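Local coordinates for protein endo-1,4-beta-xylanase (PDB 7AX7) that cleaves acetyl groups from acetylated xylan with the aid of a cobalt ion, acting as the carbohydrate-esterase domain of a multidomain xylanase, at residues A32-I37 and Q50-M55; M72-I77 and Y111-Y116; Q134-N139 and Q156-T161. All blocks are in the same frame, centred on the assembly; numbering follows the deposited sequence.

Contact 1. Residues A32-I37 and Q50-M55; sequences ATFFLI and QRQVRM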
loop_
_atom_site.group_PDB
_atom_site.type_symbol
_atom_site.label_atom_id
_atom_site.label_comp_id
_atom_site.label_asym_id
_atom_site.label_seq_id
_atom_site.Cartn_x
_atom_site.Cartn_y
_atom_site.Cartn_z
ATOM N N ALA A 32 8.419 0.082 2.846
ATOM C CA ALA A 32 7.198 0.402 2.116
ATOM C C ALA A 32 6.025 -0.245 2.836
ATOM O O ALA A 32 6.196 -0.977 3.815
ATOM C CB ALA A 32 7.269 -0.068 0.658
ATOM N N THR A 33 4.822 0.032 2.342
ATOM C CA THR A 33 3.590 -0.535 2.878
ATOM C C THR A 33 2.909 -1.338 1.780
ATOM O O THR A 33 2.758 -0.852 0.656
ATOM C CB THR A 33 2.651 0.573 3.389
ATOM O OG1 THR A 33 3.363 1.411 4.303
ATOM C CG2 THR A 33 1.409 -0.008 4.087
ATOM N N PHE A 34 2.499 -2.562 2.104
ATOM C CA PHE A 34 1.867 -3.470 1.148
ATOM C C PHE A 34 0.438 -3.731 1.596
ATOM O O PHE A 34 0.210 -4.362 2.638
ATOM C CB PHE A 34 2.652 -4.778 1.031
ATOM C CG PHE A 34 4.020 -4.600 0.443
ATOM C CD1 PHE A 34 5.108 -4.274 1.251
ATOM C CD2 PHE A 34 4.218 -4.739 -0.923
ATOM C CE1 PHE A 34 6.375 -4.097 0.699
ATOM C CE2 PHE A 34 5.475 -4.572 -1.482
ATOM C CZ PHE A 34 6.558 -4.242 -0.674
ATOM N N PHE A 35 -0.513 -3.249 0.798
ATOM C CA PHE A 35 -1.929 -3.502 1.011
ATOM C C PHE A 35 -2.269 -4.823 0.333
ATOM O O PHE A 35 -2.309 -4.914 -0.903
ATOM C CB PHE A 35 -2.760 -2.339 0.470
ATOM C CG PHE A 35 -2.608 -1.069 1.267
ATOM C CD1 PHE A 35 -1.494 -0.262 1.106
ATOM C CD2 PHE A 35 -3.584 -0.685 2.182
ATOM C CE1 PHE A 35 -1.344 0.917 1.849
ATOM C CE2 PHE A 35 -3.448 0.493 2.933
ATOM C CZ PHE A 35 -2.319 1.292 2.768
ATOM N N LEU A 36 -2.494 -5.849 1.140
ATOM C CA LEU A 36 -2.587 -7.201 0.627
ATOM C C LEU A 36 -4.032 -7.581 0.349
ATOM O O LEU A 36 -4.961 -7.164 1.050
ATOM C CB LEU A 36 -1.978 -8.204 1.611
ATOM C CG LEU A 36 -0.566 -7.940 2.157
ATOM C CD1 LEU A 36 -0.183 -9.054 3.125
ATOM C CD2 LEU A 36 0.448 -7.830 1.039
ATOM N N ILE A 37 -4.202 -8.393 -0.687
ATOM C CA ILE A 37 -5.462 -9.067 -0.965
ATOM C C ILE A 37 -5.505 -10.335 -0.119
ATOM O O ILE A 37 -4.603 -11.174 -0.197
ATOM C CB ILE A 37 -5.589 -9.383 -2.463
ATOM C CG1 ILE A 37 -5.549 -8.079 -3.270
ATOM C CG2 ILE A 37 -6.860 -10.196 -2.739
ATOM C CD1 ILE A 37 -5.565 -8.267 -4.780
ATOM N N GLN A 50 6.670 -13.274 5.320
ATOM C CA GLN A 50 7.651 -13.325 6.399
ATOM C C GLN A 50 8.797 -12.355 6.136
ATOM O O GLN A 50 9.239 -11.640 7.045
ATOM C CB GLN A 50 8.189 -14.745 6.568
ATOM C CG GLN A 50 7.188 -15.762 7.115
ATOM C CD GLN A 50 7.789 -17.155 7.187
ATOM O OE1 GLN A 50 8.324 -17.661 6.201
ATOM N NE2 GLN A 50 7.716 -17.774 8.362
ATOM N N ARG A 51 9.285 -12.316 4.892
ATOM C CA ARG A 51 10.358 -11.394 4.537
ATOM C C ARG A 51 9.896 -9.938 4.625
ATOM O O ARG A 51 10.655 -9.067 5.062
ATOM C CB ARG A 51 10.878 -11.719 3.134
ATOM C CG ARG A 51 12.060 -10.866 2.685
ATOM C CD ARG A 51 12.473 -11.152 1.237
ATOM N NE ARG A 51 13.528 -10.239 0.789
ATOM C CZ ARG A 51 13.875 -10.049 -0.480
ATOM N NH1 ARG A 51 13.250 -10.703 -1.455
ATOM N NH2 ARG A 51 14.836 -9.185 -0.779
ATOM N N GLN A 52 8.655 -9.651 4.224
ATOM C CA GLN A 52 8.130 -8.299 4.403
ATOM C C GLN A 52 8.220 -7.875 5.867
ATOM O O GLN A 52 8.670 -6.763 6.179
ATOM C CB GLN A 52 6.683 -8.215 3.889
ATOM C CG GLN A 52 6.554 -8.256 2.362
ATOM C CD GLN A 52 5.113 -8.456 1.888
ATOM O OE1 GLN A 52 4.382 -9.291 2.417
ATOM N NE2 GLN A 52 4.709 -7.689 0.885
ATOM N N VAL A 53 7.806 -8.754 6.785
ATOM C CA VAL A 53 7.875 -8.401 8.200
ATOM C C VAL A 53 9.332 -8.263 8.653
ATOM O O VAL A 53 9.679 -7.331 9.387
ATOM C CB VAL A 53 7.089 -9.424 9.048
ATOM C CG1 VAL A 53 7.345 -9.197 10.529
ATOM C CG2 VAL A 53 5.577 -9.331 8.742
ATOM N N ARG A 54 10.214 -9.162 8.201
ATOM C CA ARG A 54 11.625 -9.052 8.586
ATOM C C ARG A 54 12.206 -7.702 8.197
ATOM O O ARG A 54 12.987 -7.114 8.954
ATOM C CB ARG A 54 12.461 -10.170 7.956
ATOM C CG ARG A 54 12.269 -11.535 8.629
ATOM C CD ARG A 54 13.442 -12.488 8.342
ATOM N NE ARG A 54 13.733 -12.674 6.916
ATOM C CZ ARG A 54 13.053 -13.476 6.100
ATOM N NH1 ARG A 54 12.012 -14.169 6.541
ATOM N NH2 ARG A 54 13.411 -13.583 4.832
ATOM N N MET A 55 11.848 -7.200 7.020
ATOM C CA MET A 55 12.363 -5.931 6.526
ATOM C C MET A 55 11.630 -4.724 7.102
ATOM O O MET A 55 11.899 -3.594 6.679
ATOM C CB MET A 55 12.278 -5.898 4.997
ATOM C CG MET A 55 13.253 -6.831 4.314
ATOM S SD MET A 55 12.929 -7.017 2.555
ATOM C CE MET A 55 12.780 -5.303 1.988
#

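Contact 2. Residues M72-I77 and Y111-Y116; sequences MSAQNI and YQNIDY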
loop_
_atom_site.group_PDB
_atom_site.type_symbol
_atom_site.label_atom_id
_atom_site.label_comp_id
_atom_site.label_asym_id
_atom_site.label_seq_id
_atom_site.Cartn_x
_atom_site.Cartn_y
_atom_site.Cartn_z
ATOM N N MET A 72 -21.474 -4.441 -2.435
ATOM C CA MET A 72 -21.502 -5.472 -1.403
ATOM C C MET A 72 -22.370 -5.053 -0.222
ATOM O O MET A 72 -22.456 -3.871 0.125
ATOM C CB MET A 72 -20.089 -5.789 -0.880
ATOM C CG MET A 72 -19.253 -6.676 -1.771
ATOM S SD MET A 72 -17.646 -7.109 -1.036
ATOM C CE MET A 72 -18.129 -7.537 0.599
ATOM N N SER A 73 -22.990 -6.042 0.417
ATOM C CA SER A 73 -23.761 -5.776 1.620
ATOM C C SER A 73 -22.829 -5.446 2.785
ATOM O O SER A 73 -21.638 -5.774 2.779
ATOM C CB SER A 73 -24.619 -6.984 1.974
ATOM O OG SER A 73 -23.791 -8.086 2.303
ATOM N N ALA A 74 -23.395 -4.788 3.800
ATOM C CA ALA A 74 -22.623 -4.443 4.992
ATOM C C ALA A 74 -21.960 -5.676 5.591
ATOM O O ALA A 74 -20.783 -5.640 5.964
ATOM C CB ALA A 74 -23.524 -3.771 6.029
ATOM N N GLN A 75 -22.719 -6.774 5.712
ATOM C CA GLN A 75 -22.199 -7.993 6.327
ATOM C C GLN A 75 -21.017 -8.535 5.539
ATOM O O GLN A 75 -19.995 -8.923 6.115
ATOM C CB GLN A 75 -23.300 -9.055 6.420
ATOM C CG GLN A 75 -24.492 -8.697 7.318
ATOM C CD GLN A 75 -25.354 -7.530 6.803
ATOM O OE1 GLN A 75 -25.573 -7.362 5.585
ATOM N NE2 GLN A 75 -25.847 -6.715 7.745
ATOM N N ASN A 76 -21.146 -8.581 4.213
ATOM C CA ASN A 76 -20.075 -9.133 3.398
ATOM C C ASN A 76 -18.833 -8.253 3.450
ATOM O O ASN A 76 -17.710 -8.767 3.485
ATOM C CB ASN A 76 -20.563 -9.338 1.968
ATOM C CG ASN A 76 -21.339 -10.641 1.809
ATOM O OD1 ASN A 76 -21.171 -11.564 2.601
ATOM N ND2 ASN A 76 -22.188 -10.717 0.796
ATOM N N ILE A 77 -19.015 -6.927 3.464
ATOM C CA ILE A 77 -17.889 -6.019 3.681
ATOM C C ILE A 77 -17.175 -6.369 4.983
ATOM O O ILE A 77 -15.951 -6.544 5.012
ATOM C CB ILE A 77 -18.366 -4.554 3.664
ATOM C CG1 ILE A 77 -18.759 -4.126 2.240
ATOM C CG2 ILE A 77 -17.285 -3.614 4.184
ATOM C CD1 ILE A 77 -19.463 -2.797 2.197
ATOM N N TYR A 111 -17.845 3.033 4.263
ATOM C CA TYR A 111 -17.401 3.883 5.364
ATOM C C TYR A 111 -18.090 3.525 6.682
ATOM O O TYR A 111 -17.474 3.629 7.749
ATOM C CB TYR A 111 -17.654 5.351 5.035
ATOM C CG TYR A 111 -16.597 6.025 4.179
ATOM C CD1 TYR A 111 -15.286 6.170 4.627
ATOM C CD2 TYR A 111 -16.930 6.565 2.944
ATOM C CE1 TYR A 111 -14.330 6.811 3.853
ATOM C CE2 TYR A 111 -15.986 7.212 2.164
ATOM C CZ TYR A 111 -14.690 7.329 2.618
ATOM O OH TYR A 111 -13.770 7.977 1.832
ATOM N N GLN A 112 -19.363 3.118 6.628
ATOM C CA GLN A 112 -20.101 2.760 7.834
ATOM C C GLN A 112 -19.654 1.425 8.422
ATOM O O GLN A 112 -19.926 1.157 9.600
ATOM C CB GLN A 112 -21.610 2.695 7.533
ATOM C CG GLN A 112 -22.248 4.026 7.103
ATOM C CD GLN A 112 -23.627 3.853 6.459
ATOM O OE1 GLN A 112 -24.157 2.747 6.387
ATOM N NE2 GLN A 112 -24.208 4.958 5.983
ATOM N N ASN A 113 -18.997 0.575 7.633
ATOM C CA ASN A 113 -18.770 -0.805 8.039
ATOM C C ASN A 113 -17.309 -1.214 7.978
ATOM O O ASN A 113 -17.019 -2.413 8.016
ATOM C CB ASN A 113 -19.619 -1.751 7.187
ATOM C CG ASN A 113 -21.085 -1.706 7.582
ATOM O OD1 ASN A 113 -21.451 -2.215 8.633
ATOM N ND2 ASN A 113 -21.919 -1.062 6.765
ATOM N N ILE A 114 -16.391 -0.254 7.891
ATOM C CA ILE A 114 -14.955 -0.511 7.891
ATOM C C ILE A 114 -14.338 0.356 8.981
ATOM O O ILE A 114 -14.507 1.583 8.977
ATOM C CB ILE A 114 -14.318 -0.233 6.516
ATOM C CG1 ILE A 114 -14.906 -1.205 5.481
ATOM C CG2 ILE A 114 -12.794 -0.352 6.576
ATOM C CD1 ILE A 114 -14.415 -0.986 4.072
ATOM N N ASP A 115 -13.638 -0.289 9.915
ATOM C CA ASP A 115 -13.117 0.319 11.132
ATOM C C ASP A 115 -11.664 0.759 11.017
ATOM O O ASP A 115 -11.069 1.174 12.020
ATOM C CB ASP A 115 -13.268 -0.665 12.297
ATOM C CG ASP A 115 -14.720 -0.975 12.602
ATOM O OD1 ASP A 115 -15.529 -0.025 12.573
ATOM O OD2 ASP A 115 -15.052 -2.155 12.847
ATOM N N TYR A 116 -11.074 0.669 9.842
ATOM C CA TYR A 116 -9.722 1.149 9.651
ATOM C C TYR A 116 -9.731 2.471 8.898
ATOM O O TYR A 116 -10.656 2.745 8.123
ATOM C CB TYR A 116 -8.882 0.131 8.867
ATOM C CG TYR A 116 -8.781 -1.232 9.504
ATOM C CD1 TYR A 116 -7.953 -1.447 10.601
ATOM C CD2 TYR A 116 -9.491 -2.311 8.992
ATOM C CE1 TYR A 116 -7.841 -2.691 11.178
ATOM C CE2 TYR A 116 -9.387 -3.568 9.563
ATOM C CZ TYR A 116 -8.562 -3.753 10.649
ATOM O OH TYR A 116 -8.468 -4.999 11.221
#

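Contact 3. Residues Q134-N139 and Q156-T161; sequences QQRVNN and QGNSQT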
loop_
_atom_site.group_PDB
_atom_site.type_symbol
_atom_site.label_atom_id
_atom_site.label_comp_id
_atom_site.label_asym_id
_atom_site.label_seq_id
_atom_site.Cartn_x
_atom_site.Cartn_y
_atom_site.Cartn_z
ATOM N N GLN A 134 9.419 4.548 -17.832
ATOM C CA GLN A 134 9.800 5.937 -17.565
ATOM C C GLN A 134 8.593 6.815 -17.228
ATOM O O GLN A 134 8.717 7.761 -16.439
ATOM C CB GLN A 134 10.553 6.515 -18.764
ATOM C CG GLN A 134 11.282 7.806 -18.450
ATOM C CD GLN A 134 12.370 7.613 -17.409
ATOM O OE1 GLN A 134 13.061 6.594 -17.400
ATOM N NE2 GLN A 134 12.505 8.576 -16.510
ATOM N N GLN A 135 7.424 6.539 -17.810
ATOM C CA GLN A 135 6.224 7.235 -17.351
ATOM C C GLN A 135 5.978 6.961 -15.871
ATOM O O GLN A 135 5.630 7.871 -15.108
ATOM C CB GLN A 135 5.003 6.819 -18.175
ATOM C CG GLN A 135 4.929 7.425 -19.576
ATOM C CD GLN A 135 3.688 6.972 -20.339
ATOM O OE1 GLN A 135 3.511 5.785 -20.619
ATOM N NE2 GLN A 135 2.818 7.921 -20.668
ATOM N N ARG A 136 6.157 5.706 -15.451
ATOM C CA ARG A 136 5.981 5.359 -14.044
ATOM C C ARG A 136 6.962 6.127 -13.168
ATOM O O ARG A 136 6.580 6.699 -12.140
ATOM C CB ARG A 136 6.133 3.844 -13.859
ATOM C CG ARG A 136 5.006 3.072 -14.531
ATOM C CD ARG A 136 5.229 1.569 -14.581
ATOM N NE ARG A 136 4.271 0.967 -15.507
ATOM C CZ ARG A 136 3.668 -0.207 -15.334
ATOM N NH1 ARG A 136 3.911 -0.939 -14.251
ATOM N NH2 ARG A 136 2.809 -0.644 -16.251
ATOM N N VAL A 137 8.235 6.161 -13.573
ATOM C CA VAL A 137 9.242 6.931 -12.848
ATOM C C VAL A 137 8.794 8.379 -12.705
ATOM O O VAL A 137 8.750 8.930 -11.599
ATOM C CB VAL A 137 10.606 6.833 -13.565
ATOM C CG1 VAL A 137 11.591 7.856 -13.003
ATOM C CG2 VAL A 137 11.177 5.404 -13.488
ATOM N N ASN A 138 8.445 9.020 -13.827
ATOM C CA ASN A 138 8.146 10.450 -13.792
ATOM C C ASN A 138 6.863 10.737 -13.015
ATOM O O ASN A 138 6.776 11.745 -12.307
ATOM C CB ASN A 138 8.067 11.006 -15.216
ATOM C CG ASN A 138 9.415 10.972 -15.923
ATOM O OD1 ASN A 138 10.461 10.942 -15.278
ATOM N ND2 ASN A 138 9.394 10.967 -17.246
ATOM N N ASN A 139 5.862 9.860 -13.119
ATOM C CA ASN A 139 4.637 10.069 -12.354
ATOM C C ASN A 139 4.909 9.999 -10.853
ATOM O O ASN A 139 4.367 10.796 -10.080
ATOM C CB ASN A 139 3.571 9.050 -12.769
ATOM C CG ASN A 139 3.049 9.296 -14.176
ATOM O OD1 ASN A 139 3.295 10.355 -14.761
ATOM N ND2 ASN A 139 2.321 8.327 -14.722
ATOM N N GLN A 156 1.077 -9.939 -9.716
ATOM C CA GLN A 156 1.977 -10.795 -10.478
ATOM C C GLN A 156 2.195 -10.243 -11.881
ATOM O O GLN A 156 1.242 -9.912 -12.582
ATOM C CB GLN A 156 1.420 -12.222 -10.563
ATOM C CG GLN A 156 2.285 -13.155 -11.404
ATOM C CD GLN A 156 3.727 -13.218 -10.904
ATOM O OE1 GLN A 156 3.973 -13.175 -9.701
ATOM N NE2 GLN A 156 4.684 -13.302 -11.828
ATOM N N GLY A 157 3.459 -10.148 -12.289
ATOM C CA GLY A 157 3.779 -9.753 -13.645
ATOM C C GLY A 157 4.013 -8.272 -13.868
ATOM O O GLY A 157 4.344 -7.881 -14.996
ATOM N N ASN A 158 3.865 -7.433 -12.841
ATOM C CA ASN A 158 4.018 -5.984 -13.016
ATOM C C ASN A 158 5.501 -5.585 -13.027
ATOM O O ASN A 158 5.983 -4.750 -12.251
ATOM C CB ASN A 158 3.240 -5.227 -11.946
ATOM C CG ASN A 158 2.964 -3.803 -12.356
ATOM O OD1 ASN A 158 2.972 -3.495 -13.547
ATOM N ND2 ASN A 158 2.712 -2.924 -11.383
ATOM N N SER A 159 6.228 -6.186 -13.969
ATOM C CA SER A 159 7.668 -5.989 -14.027
ATOM C C SER A 159 8.054 -4.576 -14.445
ATOM O O SER A 159 9.169 -4.145 -14.145
ATOM C CB SER A 159 8.297 -7.008 -14.976
ATOM O OG SER A 159 7.697 -6.933 -16.245
ATOM N N GLN A 160 7.165 -3.825 -15.101
ATOM C CA GLN A 160 7.550 -2.466 -15.481
ATOM C C GLN A 160 7.649 -1.548 -14.266
ATOM O O GLN A 160 8.408 -0.569 -14.285
ATOM C CB GLN A 160 6.573 -1.910 -16.513
ATOM C CG GLN A 160 6.719 -2.553 -17.886
ATOM C CD GLN A 160 5.644 -2.104 -18.860
ATOM O OE1 GLN A 160 4.468 -2.427 -18.699
ATOM N NE2 GLN A 160 6.043 -1.358 -19.875
ATOM N N THR A 161 6.896 -1.840 -13.204
ATOM C CA THR A 161 7.068 -1.098 -11.956
ATOM C C THR A 161 8.337 -1.529 -11.242
ATOM O O THR A 161 9.035 -0.698 -10.643
ATOM C CB THR A 161 5.846 -1.284 -11.064
ATOM O OG1 THR A 161 4.761 -0.515 -11.606
ATOM C CG2 THR A 161 6.131 -0.845 -9.612
HETATM O O HOH W 1 1.145 -2.803 -15.748
#

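Contact 1. Residues A32-I37 and Q50-M55
One face of the F34 ring carries the amide nitrogen of Q52, whose NE2 stands 3.2 Å above the ring plane and toward the rim rather than over the centre. The ring also meets that of F10 on strand 4-11, the two planes being nearly parallel, and L25 of helix 16-28 touches it as well. This is the packing of a beta-alpha-beta unit in a NodB-type deacetylase fold: strand 33-36 leads through helix 46-54 to the parallel strand 58-61, and the helix lies against the strand it has just left. The CA atoms of F34 and Q52 are 8.6 Å apart, so side chains must span the gap. F34 sets its ring beside its own backbone N (chi1 -66°), and Q52 reaches out from the helix with an extended chain (chi2 168°). The two cross obliquely, with ring and amide planes 50° apart, so the amide is tilted over the ring instead of stacked flat on it. NE2 of Q52 is 3.5 Å from both CD1 and CD2 of F34, placing it squarely at the CB end of the ring. L36, two residues along the strand and on the same side, adds a looser touch with CD2 4.3 Å from NE2 of Q52. The alternation of a strand explains the choice of residues: F34 and L36 offer apolar surface to the helix, while F35 turns the other way and makes a cation-pi contact with R100. The Q52 side chain also touches T18 and L59. An amide N-H over an aromatic face is likely to be mildly favourable, yet Q52 OE1 is buried with no partner in the model.

Contact 2. Residues M72-I77 and Y111-Y116
A74, in the first turn of helix 74-92, comes up to N113 of segment 111-116, and their CA atoms, 6.1 Å apart, are the nearest CA pair of the two segments. So close a meeting suits the small side chain of alanine. Its CB lies over the face of the N113 amide, offset toward the nitrogen, 3.2 Å from ND2 and 3.6 Å from CG. The amide's polar atoms are engaged elsewhere: ND2 of N113 donates to the carbonyl O of T109, and OD1 takes a weak bond from NE of R78. One turn on from A74, I77 brings its CG2 branch to I114. This methyl stands anti to the I77 backbone N, which points it across the contact to CG1 of I114 at 3.6 Å and to CD1 of I114 at 3.9 Å. The two isoleucines cross at about a right angle, and M81 and F99 continue the apolar cluster around I114. S73 is the N-cap of helix 74-92, its OG accepting a weak bond from N76 N, while I77 N bonds to S73 O and closes the first turn. No hydrogen bond links the two segments, so the first turn of helix 74-92 and segment 111-116 are joined by van der Waals packing, with the amide of N113 bonded elsewhere and its flat face left to receive a methyl group.

Contact 3. Residues Q134-N139 and Q156-T161
R136 extends from helix 133-143 and plants its guanidinium among N158, Q160 and T161, at the start of helix 159-174. Its NH1 gives two hydrogen bonds of 2.8 Å, one to OD1 of N158 that is fairly straight (164°) and lies in the guanidinium plane, the other to OG1 of T161, more bent (140°) and tilted slightly from that plane. CB of Q160 sits 3.5 Å above the plane, over its centre, so the group is gripped at its edge and covered on a face. A water in the same plane takes a bond from NH2 of R136 and donates to OD1 of N158, which thus accepts twice. The extended R136 chain (chi2 170°) carries the charge this far. In the second shell, R136 NE bonds to T131 O, fixing the guanidinium's rotation. N158, at the centre of an inverse gamma turn, is oriented through ND2, bonded to H153 O and D126 O, and T161 OG1 is held by OD2 of D126. A leucine in place of R136 would probably leave N158 OD1 and T161 OG1 without their shared donor and T131 O without its NE partner. Arginine, with its several N-H groups in one plane, suits a place where oxygens of two loops and a helix start converge, and the D126 carboxylate beyond T161 is likely to steady its positive charge.

How the contacts relate
Contact 1, contact 2 and contact 3 follow one another along the chain without overlap. Contact 1, the most central, pairs a strand of the parallel sheet with the helix that follows it. Contact 2 joins the first turn of helix 74-92 to segment 111-116, and contact 3 joins helix 133-143 to the start of helix 159-174; these two lie on opposite sides of the chain's centre, their centres about 32 Å apart. The side chains of L36 and N158 are each about 10 Å from the cobalt, which D12, H62 and H66 bind. None touches another, so the three probably act as separate points of packing that hold helices around the NodB-fold sheet carrying the metal site.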